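Local coordinates for chaperonin-like RBCX protein 1, chloroplastic (Arabidopsis thaliana, PDB 4GR2), which acts as a homodimeric chaperone in the assembly of Rubisco in the chloroplast, at residues R47-T52 against A63-R68; Y43-E48 against S69-N74. The protein carries 2 engineered substitutions. All coordinates share one frame; numbering follows the deposited sequence.

Contact 1. Residues R47-T52 against A63-R68; sequences REFLDT and ATLMRR
Phe-49, on helix 40-52, reaches across to Thr-64, Leu-65 and Arg-68 on helix 58-68, a helix-helix contact within the all-helical RbcX fold. The two short segments run closer to antiparallel than parallel, at 133°, their axes stay 11.7 Å apart, and a single aromatic side chain carries the contact between them. With CG anti to the backbone N (chi1 -172°), the ring extends toward the neighbouring helix, and its far end, CZ, comes to 3.4 Å from CA of Leu-65. The tight part is here: CD1 of Leu-65 lies over the middle of one ring face in a CH-pi contact, 3.5 Å from the centroid and 10° off the normal. Phe-61 also meets this ring, at a steep angle, while Leu-65 leans on His-72 and Ile-79 of helix 70-90. Replacing Phe-49 by alanine is likely to leave the Leu-65 methyl without its aromatic partner and to open a gap between the two helices. The outer side is looser. Arg-68 is exposed and offers CB to Phe-49 CE1 at 4.0 Å, and its guanidinium remains well short of the Glu-48 carboxylate. Thr-64, also exposed, turns its hydroxyl back to the carbonyl of Lys-60 in its own helix, which leaves the methyl CG2 at the ring edge, 3.8 Å from Phe-49 CZ.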
ATOM      1  N   ARG B  47       0.684  -5.670  24.849  1.00 66.03           N
ATOM      2  CA  ARG B  47       1.630  -4.568  24.769  1.00 67.44           C
ATOM      3  C   ARG B  47       3.076  -5.057  24.913  1.00 72.02           C
ATOM      4  O   ARG B  47       3.994  -4.533  24.266  1.00 70.90           O
ATOM      5  CB  ARG B  47       1.295  -3.507  25.827  1.00 72.07           C
ATOM      6  CG  ARG B  47       2.419  -2.522  26.121  1.00 74.85           C
ATOM      7  CD  ARG B  47       1.889  -1.171  26.586  1.00 76.46           C
ATOM      8  NE  ARG B  47       1.319  -0.406  25.480  1.00 89.02           N
ATOM      9  CZ  ARG B  47       2.036   0.312  24.616  1.00 83.43           C
ATOM     10  NH1 ARG B  47       3.358   0.367  24.732  1.00 87.81           N
ATOM     11  NH2 ARG B  47       1.433   0.977  23.637  1.00 83.84           N
ATOM     12  N   GLU B  48       3.277  -6.071  25.750  1.00 71.84           N
ATOM     13  CA  GLU B  48       4.608  -6.652  25.912  1.00 70.10           C
ATOM     14  C   GLU B  48       5.048  -7.419  24.652  1.00 69.05           C
ATOM     15  O   GLU B  48       6.211  -7.343  24.244  1.00 70.72           O
ATOM     16  CB  GLU B  48       4.668  -7.534  27.167  1.00 74.85           C
ATOM     17  CG  GLU B  48       6.083  -7.838  27.647  1.00 81.92           C
ATOM     18  CD  GLU B  48       6.266  -7.602  29.146  1.00 96.07           C
ATOM     19  OE1 GLU B  48       5.545  -8.239  29.953  1.00 92.80           O
ATOM     20  OE2 GLU B  48       7.135  -6.774  29.515  1.00 91.23           O
ATOM     21  N   PHE B  49       4.110  -8.134  24.026  1.00 60.86           N
ATOM     22  CA  PHE B  49       4.398  -8.925  22.824  1.00 59.01           C
ATOM     23  C   PHE B  49       4.764  -8.039  21.630  1.00 62.87           C
ATOM     24  O   PHE B  49       5.657  -8.366  20.843  1.00 62.67           O
ATOM     25  CB  PHE B  49       3.196  -9.813  22.471  1.00 51.86           C
ATOM     26  CG  PHE B  49       3.468 -10.797  21.370  1.00 51.19           C
ATOM     27  CD1 PHE B  49       4.050 -12.022  21.646  1.00 49.41           C
ATOM     28  CD2 PHE B  49       3.146 -10.497  20.059  1.00 45.17           C
ATOM     29  CE1 PHE B  49       4.309 -12.921  20.636  1.00 47.16           C
ATOM     30  CE2 PHE B  49       3.392 -11.394  19.052  1.00 43.82           C
ATOM     31  CZ  PHE B  49       3.979 -12.601  19.335  1.00 48.29           C
ATOM     32  N   LEU B  50       4.063  -6.917  21.505  1.00 63.13           N
ATOM     33  CA  LEU B  50       4.263  -5.979  20.406  1.00 63.80           C
ATOM     34  C   LEU B  50       5.678  -5.382  20.380  1.00 65.92           C
ATOM     35  O   LEU B  50       6.223  -5.121  19.302  1.00 66.01           O
ATOM     36  CB  LEU B  50       3.212  -4.866  20.469  1.00 60.12           C
ATOM     37  CG  LEU B  50       1.932  -5.083  19.648  1.00 66.80           C
ATOM     38  CD1 LEU B  50       0.829  -4.149  20.112  1.00 64.87           C
ATOM     39  CD2 LEU B  50       2.182  -4.919  18.136  1.00 61.63           C
ATOM     40  N   ASP B  51       6.255  -5.170  21.564  1.00 68.51           N
ATOM     41  CA  ASP B  51       7.630  -4.674  21.716  1.00 67.16           C
ATOM     42  C   ASP B  51       8.640  -5.439  20.877  1.00 68.55           C
ATOM     43  O   ASP B  51       9.394  -4.864  20.101  1.00 75.74           O
ATOM     44  CB  ASP B  51       8.071  -4.808  23.170  1.00 71.95           C
ATOM     45  CG  ASP B  51       7.757  -3.589  23.984  1.00 79.23           C
ATOM     46  OD1 ASP B  51       6.783  -2.882  23.643  1.00 75.92           O
ATOM     47  OD2 ASP B  51       8.496  -3.335  24.960  1.00 85.47           O
ATOM     48  N   THR B  52       8.644  -6.752  21.050  1.00 63.41           N
ATOM     49  CA  THR B  52       9.644  -7.603  20.437  1.00 61.80           C
ATOM     50  C   THR B  52       9.126  -8.319  19.201  1.00 60.91           C
ATOM     51  O   THR B  52       9.814  -9.166  18.631  1.00 57.00           O
ATOM     52  CB  THR B  52      10.107  -8.653  21.437  1.00 65.60           C
ATOM     53  OG1 THR B  52       8.969  -9.411  21.865  1.00 68.28           O
ATOM     54  CG2 THR B  52      10.748  -7.971  22.648  1.00 70.23           C
ATOM     55  N   ALA B  63       1.337 -15.960  13.390  1.00 44.96           N
ATOM     56  CA  ALA B  63       1.819 -17.327  13.584  1.00 50.34           C
ATOM     57  C   ALA B  63       2.664 -17.417  14.850  1.00 49.09           C
ATOM     58  O   ALA B  63       2.590 -18.395  15.609  1.00 52.64           O
ATOM     59  CB  ALA B  63       2.620 -17.778  12.386  1.00 51.84           C
ATOM     60  N   THR B  64       3.452 -16.379  15.081  1.00 48.58           N
ATOM     61  CA  THR B  64       4.296 -16.303  16.260  1.00 49.78           C
ATOM     62  C   THR B  64       3.456 -16.078  17.506  1.00 52.62           C
ATOM     63  O   THR B  64       3.717 -16.657  18.575  1.00 47.23           O
ATOM     64  CB  THR B  64       5.319 -15.168  16.113  1.00 49.12           C
ATOM     65  OG1 THR B  64       6.189 -15.479  15.022  1.00 49.70           O
ATOM     66  CG2 THR B  64       6.142 -14.990  17.388  1.00 47.62           C
ATOM     67  N   LEU B  65       2.445 -15.231  17.369  1.00 45.14           N
ATOM     68  CA  LEU B  65       1.570 -14.920  18.491  1.00 47.46           C
ATOM     69  C   LEU B  65       0.784 -16.140  18.966  1.00 48.77           C
ATOM     70  O   LEU B  65       0.534 -16.315  20.154  1.00 43.13           O
ATOM     71  CB  LEU B  65       0.596 -13.812  18.113  1.00 47.97           C
ATOM     72  CG  LEU B  65      -0.353 -13.364  19.225  1.00 48.48           C
ATOM     73  CD1 LEU B  65       0.417 -12.732  20.390  1.00 47.17           C
ATOM     74  CD2 LEU B  65      -1.435 -12.420  18.666  1.00 52.25           C
ATOM     75  N   MET B  66       0.370 -16.999  18.059  1.00 53.22           N
ATOM     76  CA  MET B  66      -0.454 -18.092  18.549  1.00 54.83           C
ATOM     77  C   MET B  66       0.348 -19.285  19.054  1.00 57.28           C
ATOM     78  O   MET B  66      -0.207 -20.215  19.644  1.00 55.33           O
ATOM     79  CB  MET B  66      -1.509 -18.500  17.545  1.00 57.41           C
ATOM     80  CG  MET B  66      -0.992 -18.876  16.228  1.00 53.46           C
ATOM     81  SD  MET B  66      -2.259 -18.397  15.051  1.00 59.47           S
ATOM     82  CE  MET B  66      -2.001 -19.628  13.805  1.00 47.54           C
ATOM     83  N   ARG B  67       1.653 -19.239  18.834  1.00 46.78           N
ATOM     84  CA  ARG B  67       2.550 -20.254  19.353  1.00 44.13           C
ATOM     85  C   ARG B  67       3.143 -19.778  20.675  1.00 50.08           C
ATOM     86  O   ARG B  67       3.839 -20.527  21.355  1.00 55.80           O
ATOM     87  CB  ARG B  67       3.647 -20.559  18.338  1.00 45.63           C
ATOM     88  CG  ARG B  67       3.191 -21.482  17.228  1.00 50.25           C
ATOM     89  CD  ARG B  67       4.108 -21.411  16.024  1.00 51.63           C
ATOM     90  NE  ARG B  67       3.652 -22.283  14.939  1.00 52.74           N
ATOM     91  CZ  ARG B  67       2.580 -22.056  14.177  1.00 59.47           C
ATOM     92  NH1 ARG B  67       1.818 -20.981  14.363  1.00 54.84           N
ATOM     93  NH2 ARG B  67       2.269 -22.909  13.214  1.00 57.86           N
ATOM     94  N   ARG B  68       2.844 -18.538  21.048  1.00 47.33           N
ATOM     95  CA  ARG B  68       3.405 -17.945  22.258  1.00 47.32           C
ATOM     96  C   ARG B  68       2.835 -18.583  23.528  1.00 52.53           C
ATOM     97  O   ARG B  68       3.570 -18.875  24.461  1.00 51.05           O
ATOM     98  CB  ARG B  68       3.190 -16.430  22.253  1.00 49.29           C
ATOM     99  CG  ARG B  68       3.515 -15.737  23.547  1.00 47.83           C
ATOM    100  CD  ARG B  68       4.971 -15.931  24.009  1.00 47.12           C
ATOM    101  NE  ARG B  68       5.182 -15.133  25.216  1.00 48.35           N
ATOM    102  CZ  ARG B  68       4.836 -15.521  26.441  1.00 52.03           C
ATOM    103  NH1 ARG B  68       4.302 -16.725  26.645  1.00 41.54           N
ATOM    104  NH2 ARG B  68       5.046 -14.716  27.469  1.00 54.77           N
TER

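Contact 2. Residues Y43-E48 against S69-N74; sequences YMELRE and SSRHMN
OE2 of Glu-45 takes the shortest direct bond between the two segments, 2.8 Å from NH2 of Arg-71, with an N-H...O angle of 161°. The acceptor lies almost in the guanidinium plane, whereas the donor meets the syn side of OE2 from well out of the carboxylate plane. The other oxygen, OE1, receives NE of Arg-71 at 3.1 Å through its syn lone pair, and NE also makes a weak bond to OE2. Arg-71 thus holds the carboxylate side-on, by NE and one terminal nitrogen, in a two-point salt bridge between helix 40-52 and the first turn of helix 70-90. The fit is twisted, the two flat groups being 43° apart and the side chains crossing at about a right angle. The CG of Arg-71 sits between its backbone N and carbonyl carbon (chi1 80°), and from there the extended chain carries NE across to the Glu-45 carboxylate.

CE1 of His-72 lies over one face of the Arg-71 guanidinium, 3.8 Å from its plane and offset toward the rim. The imidazole is held at both nitrogens. ND1 shares a 2.6 Å hydrogen bond with Ser-69 OG, which lies in the ring plane, and NE2 is 3.0 Å from a water that donates to the backbone O of Glu-45. Ser-69 is the N-cap of helix 70-90, and its OG also accepts from the backbone N of His-72. The two helices are therefore joined by a direct charged link and, beside it, a water-mediated one. The nearby carboxylate would tend to favour a protonated imidazole and the guanidinium to oppose it, so the charge of His-72 probably depends on their balance.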
ATOM      1  N   TYR B  43      -4.262  -6.736  28.061  1.00 79.65           N
ATOM      2  CA  TYR B  43      -3.771  -5.573  27.318  1.00 79.85           C
ATOM      3  C   TYR B  43      -2.271  -5.383  27.540  1.00 77.19           C
ATOM      4  O   TYR B  43      -1.536  -5.074  26.603  1.00 74.92           O
ATOM      5  CB  TYR B  43      -4.527  -4.282  27.672  1.00 75.86           C
ATOM      6  CG  TYR B  43      -3.796  -3.043  27.191  1.00 79.40           C
ATOM      7  CD1 TYR B  43      -3.885  -2.625  25.864  1.00 77.79           C
ATOM      8  CD2 TYR B  43      -2.999  -2.305  28.054  1.00 77.71           C
ATOM      9  CE1 TYR B  43      -3.206  -1.502  25.422  1.00 80.56           C
ATOM     10  CE2 TYR B  43      -2.315  -1.185  27.617  1.00 74.91           C
ATOM     11  CZ  TYR B  43      -2.421  -0.789  26.309  1.00 77.10           C
ATOM     12  OH  TYR B  43      -1.739   0.328  25.891  1.00 80.68           O
ATOM     13  N   MET B  44      -1.828  -5.562  28.784  1.00 78.20           N
ATOM     14  CA  MET B  44      -0.413  -5.443  29.123  1.00 73.07           C
ATOM     15  C   MET B  44       0.399  -6.502  28.380  1.00 73.48           C
ATOM     16  O   MET B  44       1.436  -6.201  27.783  1.00 70.30           O
ATOM     17  N   GLU B  45      -0.080  -7.743  28.418  1.00 72.38           N
ATOM     18  CA  GLU B  45       0.592  -8.837  27.728  1.00 69.20           C
ATOM     19  C   GLU B  45       0.694  -8.594  26.223  1.00 72.23           C
ATOM     20  O   GLU B  45       1.735  -8.865  25.620  1.00 69.20           O
ATOM     21  CB  GLU B  45      -0.102 -10.172  27.999  1.00 70.15           C
ATOM     22  CG  GLU B  45       0.261 -10.795  29.340  1.00 70.50           C
ATOM     23  CD  GLU B  45      -0.190 -12.237  29.447  1.00 66.97           C
ATOM     24  OE1 GLU B  45      -1.119 -12.626  28.705  1.00 70.70           O
ATOM     25  OE2 GLU B  45       0.386 -12.984  30.266  1.00 66.13           O
ATOM     26  N   LEU B  46      -0.384  -8.093  25.618  1.00 72.57           N
ATOM     27  CA  LEU B  46      -0.367  -7.751  24.193  1.00 66.82           C
ATOM     28  C   LEU B  46       0.651  -6.646  23.947  1.00 67.36           C
ATOM     29  O   LEU B  46       1.400  -6.695  22.977  1.00 63.43           O
ATOM     30  CB  LEU B  46      -1.756  -7.325  23.695  1.00 64.93           C
ATOM     31  CG  LEU B  46      -1.818  -6.849  22.235  1.00 71.54           C
ATOM     32  CD1 LEU B  46      -1.438  -7.967  21.264  1.00 65.72           C
ATOM     33  CD2 LEU B  46      -3.184  -6.257  21.880  1.00 70.19           C
ATOM     34  N   ARG B  47       0.684  -5.670  24.849  1.00 66.03           N
ATOM     35  CA  ARG B  47       1.630  -4.568  24.769  1.00 67.44           C
ATOM     36  C   ARG B  47       3.076  -5.057  24.913  1.00 72.02           C
ATOM     37  O   ARG B  47       3.994  -4.533  24.266  1.00 70.90           O
ATOM     38  CB  ARG B  47       1.295  -3.507  25.827  1.00 72.07           C
ATOM     39  CG  ARG B  47       2.419  -2.522  26.121  1.00 74.85           C
ATOM     40  CD  ARG B  47       1.889  -1.171  26.586  1.00 76.46           C
ATOM     41  NE  ARG B  47       1.319  -0.406  25.480  1.00 89.02           N
ATOM     42  CZ  ARG B  47       2.036   0.312  24.616  1.00 83.43           C
ATOM     43  NH1 ARG B  47       3.358   0.367  24.732  1.00 87.81           N
ATOM     44  NH2 ARG B  47       1.433   0.977  23.637  1.00 83.84           N
ATOM     45  N   GLU B  48       3.277  -6.071  25.750  1.00 71.84           N
ATOM     46  CA  GLU B  48       4.608  -6.652  25.912  1.00 70.10           C
ATOM     47  C   GLU B  48       5.048  -7.419  24.652  1.00 69.05           C
ATOM     48  O   GLU B  48       6.211  -7.343  24.244  1.00 70.72           O
ATOM     49  CB  GLU B  48       4.668  -7.534  27.167  1.00 74.85           C
ATOM     50  CG  GLU B  48       6.083  -7.838  27.647  1.00 81.92           C
ATOM     51  CD  GLU B  48       6.266  -7.602  29.146  1.00 96.07           C
ATOM     52  OE1 GLU B  48       5.545  -8.239  29.953  1.00 92.80           O
ATOM     53  OE2 GLU B  48       7.135  -6.774  29.515  1.00 91.23           O
ATOM     54  N   SER B  69       1.524 -18.798  23.556  1.00 48.36           N
ATOM     55  CA  SER B  69       0.878 -19.496  24.657  1.00 49.91           C
ATOM     56  C   SER B  69      -0.540 -19.799  24.209  1.00 57.35           C
ATOM     57  O   SER B  69      -0.975 -19.309  23.170  1.00 50.94           O
ATOM     58  CB  SER B  69       0.897 -18.659  25.947  1.00 46.39           C
ATOM     59  OG  SER B  69      -0.225 -17.807  26.080  1.00 48.88           O
ATOM     60  N   SER B  70      -1.252 -20.622  24.972  1.00 52.18           N
ATOM     61  CA  SER B  70      -2.631 -20.928  24.647  1.00 45.35           C
ATOM     62  C   SER B  70      -3.496 -19.655  24.676  1.00 48.38           C
ATOM     63  O   SER B  70      -4.346 -19.446  23.796  1.00 53.46           O
ATOM     64  CB  SER B  70      -3.177 -21.998  25.609  1.00 55.23           C
ATOM     65  OG  SER B  70      -2.987 -21.595  26.960  1.00 54.77           O
ATOM     66  N   ARG B  71      -3.273 -18.783  25.657  1.00 46.23           N
ATOM     67  CA  ARG B  71      -4.069 -17.555  25.710  1.00 53.03           C
ATOM     68  C   ARG B  71      -3.659 -16.530  24.632  1.00 56.70           C
ATOM     69  O   ARG B  71      -4.488 -15.775  24.138  1.00 53.46           O
ATOM     70  CB  ARG B  71      -4.071 -16.947  27.112  1.00 52.39           C
ATOM     71  CG  ARG B  71      -2.859 -16.156  27.464  1.00 51.85           C
ATOM     72  CD  ARG B  71      -2.605 -16.206  28.982  1.00 55.41           C
ATOM     73  NE  ARG B  71      -1.301 -15.618  29.298  1.00 57.62           N
ATOM     74  CZ  ARG B  71      -0.161 -16.301  29.332  1.00 52.46           C
ATOM     75  NH1 ARG B  71      -0.164 -17.605  29.102  1.00 53.03           N
ATOM     76  NH2 ARG B  71       0.981 -15.679  29.608  1.00 56.22           N
ATOM     77  N   HIS B  72      -2.388 -16.525  24.252  1.00 49.50           N
ATOM     78  CA  HIS B  72      -1.964 -15.709  23.126  1.00 53.37           C
ATOM     79  C   HIS B  72      -2.610 -16.251  21.849  1.00 53.93           C
ATOM     80  O   HIS B  72      -2.979 -15.490  20.953  1.00 47.19           O
ATOM     81  CB  HIS B  72      -0.444 -15.734  22.999  1.00 46.92           C
ATOM     82  CG  HIS B  72       0.262 -14.938  24.054  1.00 52.47           C
ATOM     83  ND1 HIS B  72       0.648 -15.475  25.264  1.00 53.32           N
ATOM     84  CD2 HIS B  72       0.649 -13.641  24.079  1.00 53.97           C
ATOM     85  CE1 HIS B  72       1.236 -14.541  25.991  1.00 50.98           C
ATOM     86  NE2 HIS B  72       1.257 -13.421  25.291  1.00 61.60           N
ATOM     87  N   MET B  73      -2.757 -17.572  21.784  1.00 47.21           N
ATOM     88  CA  MET B  73      -3.388 -18.219  20.643  1.00 52.66           C
ATOM     89  C   MET B  73      -4.826 -17.750  20.524  1.00 55.21           C
ATOM     90  O   MET B  73      -5.313 -17.472  19.425  1.00 50.36           O
ATOM     91  CB  MET B  73      -3.314 -19.736  20.756  1.00 51.53           C
ATOM     92  CG  MET B  73      -3.749 -20.463  19.496  1.00 57.43           C
ATOM     93  SD  MET B  73      -5.509 -20.753  19.534  1.00 74.90           S
ATOM     94  CE  MET B  73      -5.703 -21.895  18.168  1.00 75.33           C
ATOM     95  N   ASN B  74      -5.493 -17.628  21.663  1.00 52.30           N
ATOM     96  CA  ASN B  74      -6.846 -17.085  21.664  1.00 56.00           C
ATOM     97  C   ASN B  74      -6.875 -15.612  21.238  1.00 56.59           C
ATOM     98  O   ASN B  74      -7.861 -15.142  20.656  1.00 52.30           O
ATOM     99  CB  ASN B  74      -7.520 -17.282  23.028  1.00 61.19           C
ATOM    100  CG  ASN B  74      -7.860 -18.765  23.331  1.00 62.35           C
ATOM    101  OD1 ASN B  74      -8.310 -19.517  22.457  1.00 60.14           O
ATOM    102  ND2 ASN B  74      -7.640 -19.172  24.578  1.00 57.83           N
TER
HETATM  103  O   HOH W   1       3.111 -11.160  26.120  1.00 62.78           O

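How the contacts relate
From the N terminus, helix 11-35 comes first, and Tyr-43 and Leu-46 on helix 40-52 rest on its Ser-32 and Leu-35. The chain then turns into helix 58-68, and contact 1 closes this shorter loop, with 10 residues between its segments. Helix 70-90 follows almost at once, and contact 2 returns to helix 40-52, closing a longer loop that encloses the first. Both start from helix 40-52, sharing Arg-47 and Glu-48, and their centres are 7 Å apart. They meet where Leu-65 O approaches His-72 CB. Together they tie helix 40-52 to both following helices, while Met-66 and Met-73 pack against the second subunit.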